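Local coordinates for uncharacterized protein (Sinorhizobium meliloti, PDB 4DNH) that is of unknown function but adopts a TIM-barrel fold and is probably related to dihydrodipicolinate synthases, at residues Pro57-Arg68 with Glu95-Glu106. Sequence-based numbering, arbitrary orientation.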
ATOM      1  N   PRO A  57     -14.350   9.059  -9.936  1.00 44.82           N
ATOM      2  CA  PRO A  57     -14.722   8.006  -8.996  1.00 44.29           C
ATOM      3  C   PRO A  57     -15.965   8.344  -8.162  1.00 44.78           C
ATOM      4  O   PRO A  57     -16.334   9.512  -8.028  1.00 46.13           O
ATOM      5  CB  PRO A  57     -13.497   7.927  -8.096  1.00 41.95           C
ATOM      6  CG  PRO A  57     -13.055   9.362  -8.005  1.00 43.24           C
ATOM      7  CD  PRO A  57     -13.373   9.989  -9.338  1.00 43.60           C
ATOM      8  N   ALA A  58     -16.602   7.306  -7.629  1.00 41.93           N
ATOM      9  CA  ALA A  58     -17.710   7.442  -6.694  1.00 40.51           C
ATOM     10  C   ALA A  58     -17.433   6.433  -5.614  1.00 39.34           C
ATOM     11  O   ALA A  58     -17.282   5.241  -5.907  1.00 41.55           O
ATOM     12  CB  ALA A  58     -19.021   7.142  -7.373  1.00 40.62           C
ATOM     13  N   ILE A  59     -17.342   6.902  -4.377  1.00 36.52           N
ATOM     14  CA  ILE A  59     -16.818   6.083  -3.289  1.00 36.14           C
ATOM     15  C   ILE A  59     -17.920   5.654  -2.328  1.00 38.12           C
ATOM     16  O   ILE A  59     -18.838   6.415  -2.023  1.00 38.95           O
ATOM     17  CB  ILE A  59     -15.691   6.835  -2.534  1.00 37.00           C
ATOM     18  CG1 ILE A  59     -14.500   7.079  -3.478  1.00 37.35           C
ATOM     19  CG2 ILE A  59     -15.249   6.076  -1.284  1.00 36.19           C
ATOM     20  CD1 ILE A  59     -13.492   8.101  -2.988  1.00 39.46           C
ATOM     21  N   ASP A  60     -17.838   4.416  -1.867  1.00 39.37           N
ATOM     22  CA  ASP A  60     -18.694   3.969  -0.795  1.00 39.06           C
ATOM     23  C   ASP A  60     -17.969   4.253   0.518  1.00 39.43           C
ATOM     24  O   ASP A  60     -17.115   3.484   0.934  1.00 43.67           O
ATOM     25  CB  ASP A  60     -18.971   2.477  -0.964  1.00 41.46           C
ATOM     26  CG  ASP A  60     -19.864   1.924   0.118  1.00 46.27           C
ATOM     27  OD1 ASP A  60     -20.180   2.655   1.080  1.00 48.87           O
ATOM     28  OD2 ASP A  60     -20.255   0.750   0.017  1.00 47.94           O
ATOM     29  N   TRP A  61     -18.291   5.361   1.168  1.00 40.19           N
ATOM     30  CA  TRP A  61     -17.625   5.732   2.436  1.00 40.89           C
ATOM     31  C   TRP A  61     -17.757   4.730   3.555  1.00 42.32           C
ATOM     32  O   TRP A  61     -16.782   4.417   4.232  1.00 43.61           O
ATOM     33  CB  TRP A  61     -18.090   7.099   2.878  1.00 40.30           C
ATOM     34  CG  TRP A  61     -17.791   8.114   1.811  1.00 40.41           C
ATOM     35  CD1 TRP A  61     -18.691   8.749   0.965  1.00 41.72           C
ATOM     36  CD2 TRP A  61     -16.468   8.604   1.406  1.00 38.82           C
ATOM     37  NE1 TRP A  61     -18.037   9.610   0.117  1.00 41.89           N
ATOM     38  CE2 TRP A  61     -16.700   9.558   0.323  1.00 39.14           C
ATOM     39  CE3 TRP A  61     -15.165   8.374   1.837  1.00 39.03           C
ATOM     40  CZ2 TRP A  61     -15.664  10.228  -0.297  1.00 39.26           C
ATOM     41  CZ3 TRP A  61     -14.126   9.057   1.207  1.00 40.46           C
ATOM     42  CH2 TRP A  61     -14.370   9.958   0.155  1.00 40.42           C
ATOM     43  N   GLU A  62     -18.965   4.214   3.755  1.00 42.26           N
ATOM     44  CA  GLU A  62     -19.240   3.267   4.818  1.00 41.70           C
ATOM     45  C   GLU A  62     -18.362   2.033   4.644  1.00 40.83           C
ATOM     46  O   GLU A  62     -17.650   1.631   5.568  1.00 39.53           O
ATOM     47  CB  GLU A  62     -20.733   2.911   4.832  1.00 43.80           C
ATOM     48  CG  GLU A  62     -21.189   2.135   6.060  1.00 48.31           C
ATOM     49  CD  GLU A  62     -21.315   0.625   5.838  1.00 54.67           C
ATOM     50  OE1 GLU A  62     -20.757   0.081   4.858  1.00 51.66           O
ATOM     51  OE2 GLU A  62     -21.990  -0.036   6.668  1.00 62.57           O
ATOM     52  N   ARG A  63     -18.382   1.451   3.451  1.00 39.35           N
ATOM     53  CA  ARG A  63     -17.584   0.279   3.199  1.00 39.31           C
ATOM     54  C   ARG A  63     -16.068   0.569   3.251  1.00 39.29           C
ATOM     55  O   ARG A  63     -15.299  -0.249   3.762  1.00 42.44           O
ATOM     56  CB  ARG A  63     -17.991  -0.343   1.875  1.00 42.07           C
ATOM     57  CG  ARG A  63     -17.912  -1.856   1.856  1.00 44.51           C
ATOM     58  CD  ARG A  63     -19.209  -2.513   2.306  1.00 45.88           C
ATOM     59  NE  ARG A  63     -19.500  -2.290   3.719  1.00 47.98           N
ATOM     60  CZ  ARG A  63     -18.962  -2.955   4.742  1.00 49.75           C
ATOM     61  NH1 ARG A  63     -18.071  -3.915   4.542  1.00 50.06           N
ATOM     62  NH2 ARG A  63     -19.322  -2.648   5.985  1.00 49.73           N
ATOM     63  N   THR A  64     -15.643   1.725   2.747  1.00 36.88           N
ATOM     64  CA  THR A  64     -14.229   2.121   2.788  1.00 37.39           C
ATOM     65  C   THR A  64     -13.741   2.308   4.218  1.00 39.53           C
ATOM     66  O   THR A  64     -12.691   1.783   4.588  1.00 41.29           O
ATOM     67  CB  THR A  64     -13.987   3.409   1.975  1.00 38.31           C
ATOM     68  OG1 THR A  64     -14.285   3.155   0.598  1.00 39.85           O
ATOM     69  CG2 THR A  64     -12.560   3.888   2.086  1.00 36.01           C
ATOM     70  N   LEU A  65     -14.511   3.033   5.034  1.00 39.19           N
ATOM     71  CA  LEU A  65     -14.129   3.243   6.434  1.00 37.10           C
ATOM     72  C   LEU A  65     -14.231   1.977   7.277  1.00 35.56           C
ATOM     73  O   LEU A  65     -13.405   1.763   8.158  1.00 37.25           O
ATOM     74  CB  LEU A  65     -14.897   4.392   7.071  1.00 37.15           C
ATOM     75  CG  LEU A  65     -14.893   5.730   6.337  1.00 36.99           C
ATOM     76  CD1 LEU A  65     -15.971   6.660   6.908  1.00 37.10           C
ATOM     77  CD2 LEU A  65     -13.511   6.371   6.384  1.00 36.14           C
ATOM     78  N   ALA A  66     -15.213   1.127   7.002  1.00 35.12           N
ATOM     79  CA  ALA A  66     -15.296  -0.164   7.698  1.00 36.36           C
ATOM     80  C   ALA A  66     -13.991  -0.940   7.565  1.00 37.89           C
ATOM     81  O   ALA A  66     -13.587  -1.643   8.482  1.00 40.40           O
ATOM     82  CB  ALA A  66     -16.461  -0.997   7.205  1.00 35.74           C
ATOM     83  N   PHE A  67     -13.314  -0.792   6.434  1.00 36.97           N
ATOM     84  CA  PHE A  67     -12.046  -1.500   6.247  1.00 37.37           C
ATOM     85  C   PHE A  67     -10.876  -0.909   7.058  1.00 35.62           C
ATOM     86  O   PHE A  67     -10.029  -1.644   7.530  1.00 34.80           O
ATOM     87  CB  PHE A  67     -11.705  -1.622   4.765  1.00 37.56           C
ATOM     88  CG  PHE A  67     -10.514  -2.467   4.504  1.00 39.38           C
ATOM     89  CD1 PHE A  67     -10.609  -3.859   4.557  1.00 41.14           C
ATOM     90  CD2 PHE A  67      -9.281  -1.880   4.213  1.00 39.72           C
ATOM     91  CE1 PHE A  67      -9.498  -4.657   4.325  1.00 41.05           C
ATOM     92  CE2 PHE A  67      -8.174  -2.674   3.981  1.00 41.85           C
ATOM     93  CZ  PHE A  67      -8.282  -4.063   4.039  1.00 42.59           C
ATOM     94  N   ARG A  68     -10.819   0.407   7.214  1.00 35.83           N
ATOM     95  CA  ARG A  68      -9.912   0.995   8.197  1.00 37.96           C
ATOM     96  C   ARG A  68     -10.113   0.429   9.618  1.00 40.57           C
ATOM     97  O   ARG A  68      -9.134   0.145  10.318  1.00 42.68           O
ATOM     98  CB  ARG A  68     -10.034   2.511   8.199  1.00 40.79           C
ATOM     99  CG  ARG A  68      -9.277   3.183   7.065  1.00 42.16           C
ATOM    100  CD  ARG A  68     -10.117   3.309   5.806  1.00 42.59           C
ATOM    101  NE  ARG A  68      -9.283   3.617   4.639  1.00 41.71           N
ATOM    102  CZ  ARG A  68      -9.320   2.981   3.467  1.00 38.77           C
ATOM    103  NH1 ARG A  68     -10.184   1.978   3.271  1.00 36.15           N
ATOM    104  NH2 ARG A  68      -8.482   3.354   2.488  1.00 35.65           N
ATOM    105  N   GLU A  95     -10.984  13.816  -3.736  1.00 46.90           N
ATOM    106  CA  GLU A  95     -11.446  12.587  -3.117  1.00 46.05           C
ATOM    107  C   GLU A  95     -10.443  12.051  -2.089  1.00 44.42           C
ATOM    108  O   GLU A  95     -10.841  11.473  -1.088  1.00 43.73           O
ATOM    109  CB  GLU A  95     -11.693  11.535  -4.187  1.00 46.16           C
ATOM    110  CG  GLU A  95     -12.832  11.868  -5.133  1.00 49.24           C
ATOM    111  CD  GLU A  95     -12.458  12.877  -6.215  1.00 53.94           C
ATOM    112  OE1 GLU A  95     -11.303  12.877  -6.718  1.00 50.26           O
ATOM    113  OE2 GLU A  95     -13.348  13.676  -6.572  1.00 61.61           O
ATOM    114  N   ALA A  96      -9.152  12.252  -2.350  1.00 43.60           N
ATOM    115  CA  ALA A  96      -8.086  11.869  -1.430  1.00 40.25           C
ATOM    116  C   ALA A  96      -8.139  12.692  -0.134  1.00 40.36           C
ATOM    117  O   ALA A  96      -8.027  12.141   0.958  1.00 39.02           O
ATOM    118  CB  ALA A  96      -6.721  11.989  -2.097  1.00 36.97           C
ATOM    119  N   ARG A  97      -8.303  14.005  -0.279  1.00 40.93           N
ATOM    120  CA  ARG A  97      -8.487  14.927   0.838  1.00 40.42           C
ATOM    121  C   ARG A  97      -9.724  14.528   1.668  1.00 41.22           C
ATOM    122  O   ARG A  97      -9.675  14.490   2.899  1.00 41.67           O
ATOM    123  CB  ARG A  97      -8.629  16.349   0.297  1.00 40.90           C
ATOM    124  CG  ARG A  97      -8.659  17.435   1.356  1.00 43.31           C
ATOM    125  CD  ARG A  97      -9.237  18.730   0.814  1.00 47.42           C
ATOM    126  NE  ARG A  97      -9.211  19.775   1.837  1.00 55.96           N
ATOM    127  CZ  ARG A  97      -8.616  20.961   1.705  1.00 61.90           C
ATOM    128  NH1 ARG A  97      -8.003  21.292   0.570  1.00 63.07           N
ATOM    129  NH2 ARG A  97      -8.646  21.825   2.714  1.00 62.38           N
ATOM    130  N   GLU A  98     -10.817  14.183   0.998  1.00 41.33           N
ATOM    131  CA  GLU A  98     -12.026  13.793   1.709  1.00 43.21           C
ATOM    132  C   GLU A  98     -11.818  12.480   2.459  1.00 42.38           C
ATOM    133  O   GLU A  98     -12.258  12.337   3.591  1.00 41.97           O
ATOM    134  CB  GLU A  98     -13.219  13.742   0.756  1.00 47.60           C
ATOM    135  CG  GLU A  98     -14.551  13.344   1.370  1.00 55.49           C
ATOM    136  CD  GLU A  98     -15.140  14.372   2.330  1.00 65.95           C
ATOM    137  OE1 GLU A  98     -14.423  15.305   2.779  1.00 64.46           O
ATOM    138  OE2 GLU A  98     -16.347  14.229   2.648  1.00 70.88           O
ATOM    139  N   LEU A  99     -11.095  11.545   1.853  1.00 42.54           N
ATOM    140  CA  LEU A  99     -10.853  10.250   2.492  1.00 40.97           C
ATOM    141  C   LEU A  99      -9.978  10.438   3.725  1.00 41.16           C
ATOM    142  O   LEU A  99     -10.239   9.874   4.789  1.00 43.13           O
ATOM    143  CB  LEU A  99     -10.219   9.291   1.503  1.00 39.44           C
ATOM    144  CG  LEU A  99      -9.816   7.892   1.951  1.00 40.71           C
ATOM    145  CD1 LEU A  99     -10.934   7.178   2.701  1.00 41.80           C
ATOM    146  CD2 LEU A  99      -9.397   7.104   0.715  1.00 39.43           C
ATOM    147  N   ILE A 100      -8.965  11.275   3.578  1.00 39.73           N
ATOM    148  CA  ILE A 100      -8.114  11.653   4.685  1.00 41.38           C
ATOM    149  C   ILE A 100      -8.930  12.278   5.827  1.00 42.43           C
ATOM    150  O   ILE A 100      -8.808  11.865   6.965  1.00 42.58           O
ATOM    151  CB  ILE A 100      -6.952  12.555   4.210  1.00 40.92           C
ATOM    152  CG1 ILE A 100      -5.977  11.720   3.359  1.00 39.20           C
ATOM    153  CG2 ILE A 100      -6.256  13.205   5.402  1.00 41.48           C
ATOM    154  CD1 ILE A 100      -4.841  12.494   2.719  1.00 38.68           C
ATOM    155  N   ARG A 101      -9.785  13.238   5.499  1.00 44.71           N
ATOM    156  CA  ARG A 101     -10.667  13.890   6.476  1.00 44.98           C
ATOM    157  C   ARG A 101     -11.579  12.904   7.235  1.00 42.99           C
ATOM    158  O   ARG A 101     -11.606  12.912   8.465  1.00 41.32           O
ATOM    159  CB  ARG A 101     -11.487  14.981   5.784  1.00 45.43           C
ATOM    160  CG  ARG A 101     -12.379  15.794   6.703  1.00 46.83           C
ATOM    161  CD  ARG A 101     -13.491  16.460   5.910  1.00 51.64           C
ATOM    162  NE  ARG A 101     -14.707  16.507   6.715  1.00 62.17           N
ATOM    163  CZ  ARG A 101     -15.825  15.823   6.476  1.00 62.75           C
ATOM    164  NH1 ARG A 101     -15.938  15.037   5.414  1.00 59.82           N
ATOM    165  NH2 ARG A 101     -16.852  15.952   7.303  1.00 64.70           N
ATOM    166  N   ARG A 102     -12.311  12.056   6.512  1.00 43.08           N
ATOM    167  CA  ARG A 102     -13.156  11.028   7.151  1.00 43.06           C
ATOM    168  C   ARG A 102     -12.352  10.055   8.021  1.00 44.57           C
ATOM    169  O   ARG A 102     -12.727   9.801   9.165  1.00 46.89           O
ATOM    170  CB  ARG A 102     -13.926  10.215   6.121  1.00 42.57           C
ATOM    171  CG  ARG A 102     -14.532  11.030   5.011  1.00 47.37           C
ATOM    172  CD  ARG A 102     -15.961  11.356   5.301  1.00 53.93           C
ATOM    173  NE  ARG A 102     -16.661  11.734   4.079  1.00 57.02           N
ATOM    174  CZ  ARG A 102     -17.905  11.365   3.793  1.00 52.68           C
ATOM    175  NH1 ARG A 102     -18.580  10.576   4.632  1.00 46.60           N
ATOM    176  NH2 ARG A 102     -18.462  11.776   2.662  1.00 53.50           N
ATOM    177  N   SER A 103     -11.255   9.513   7.483  1.00 42.46           N
ATOM    178  CA  SER A 103     -10.423   8.557   8.228  1.00 42.96           C
ATOM    179  C   SER A 103      -9.818   9.115   9.526  1.00 44.61           C
ATOM    180  O   SER A 103      -9.846   8.440  10.559  1.00 45.79           O
ATOM    181  CB  SER A 103      -9.330   7.974   7.344  1.00 42.68           C
ATOM    182  OG  SER A 103      -9.870   6.966   6.520  1.00 43.61           O
ATOM    183  N   LEU A 104      -9.291  10.338   9.472  1.00 43.70           N
ATOM    184  CA  LEU A 104      -8.811  11.009  10.679  1.00 46.16           C
ATOM    185  C   LEU A 104      -9.919  11.096  11.715  1.00 48.93           C
ATOM    186  O   LEU A 104      -9.696  10.784  12.889  1.00 50.44           O
ATOM    187  CB  LEU A 104      -8.192  12.383  10.364  1.00 45.14           C
ATOM    188  CG  LEU A 104      -6.846  12.261   9.612  1.00 43.64           C
ATOM    189  CD1 LEU A 104      -6.373  13.591   9.054  1.00 42.76           C
ATOM    190  CD2 LEU A 104      -5.755  11.634  10.480  1.00 42.84           C
ATOM    191  N   ALA A 105     -11.123  11.462  11.269  1.00 48.09           N
ATOM    192  CA  ALA A 105     -12.271  11.567  12.171  1.00 45.20           C
ATOM    193  C   ALA A 105     -12.631  10.209  12.753  1.00 44.10           C
ATOM    194  O   ALA A 105     -12.960  10.127  13.924  1.00 44.24           O
ATOM    195  CB  ALA A 105     -13.468  12.198  11.480  1.00 43.04           C
ATOM    196  N   GLU A 106     -12.547   9.142  11.958  1.00 43.57           N
ATOM    197  CA  GLU A 106     -12.801   7.802  12.503  1.00 43.69           C
ATOM    198  C   GLU A 106     -11.754   7.470  13.553  1.00 42.25           C
ATOM    199  O   GLU A 106     -12.101   7.013  14.641  1.00 43.81           O
ATOM    200  CB  GLU A 106     -12.810   6.712  11.421  1.00 43.91           C
ATOM    201  CG  GLU A 106     -14.023   6.700  10.504  1.00 46.43           C
ATOM    202  CD  GLU A 106     -15.350   6.609  11.232  1.00 51.63           C
ATOM    203  OE1 GLU A 106     -15.487   5.783  12.157  1.00 54.70           O
ATOM    204  OE2 GLU A 106     -16.262   7.372  10.870  1.00 53.10           O
TER
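Arg102 lays its guanidinium flat over one face of the Trp61 indole, the planes 20° apart, in a cation-pi stack that places Arg102 CZ 3.8 Å from the centroid of the five-membered ring and almost on its normal. Ile59 CG2, from the same segment as Trp61, lies over the rim of the opposite face. A salt bridge within the helix probably steadies the cation: Arg102 NE donates to Glu98 OE2 (2.9 Å) from above the carboxylate plane, and Arg101 also pairs with Glu98.

Van der Waals contacts make up most of the rest. Trp61 CH2 lies 3.6 Å from Glu98 CG, with Leu99 CB at the ring edge. With Leu99 CG anti to the backbone N (chi1 177°), CD1 comes within 3.7 Å of Thr64 CG2. Farther along, Leu65 CD2 touches both Arg102 CB and Ser103 OG, while Pro57 CG packs on Glu95 CG.

Toward the barrel, Arg68 CD lies 3.7 Å from Ser103 OG; Arg68 NE forms a salt bridge to Glu80 OE2 and Ser103 OG a hydrogen bond to the same oxygen. The axes of segments 61-68 and 95-106 cross at -51°; their helices, 61-73 and 93-108, are consecutive outer helices of a TIM barrel.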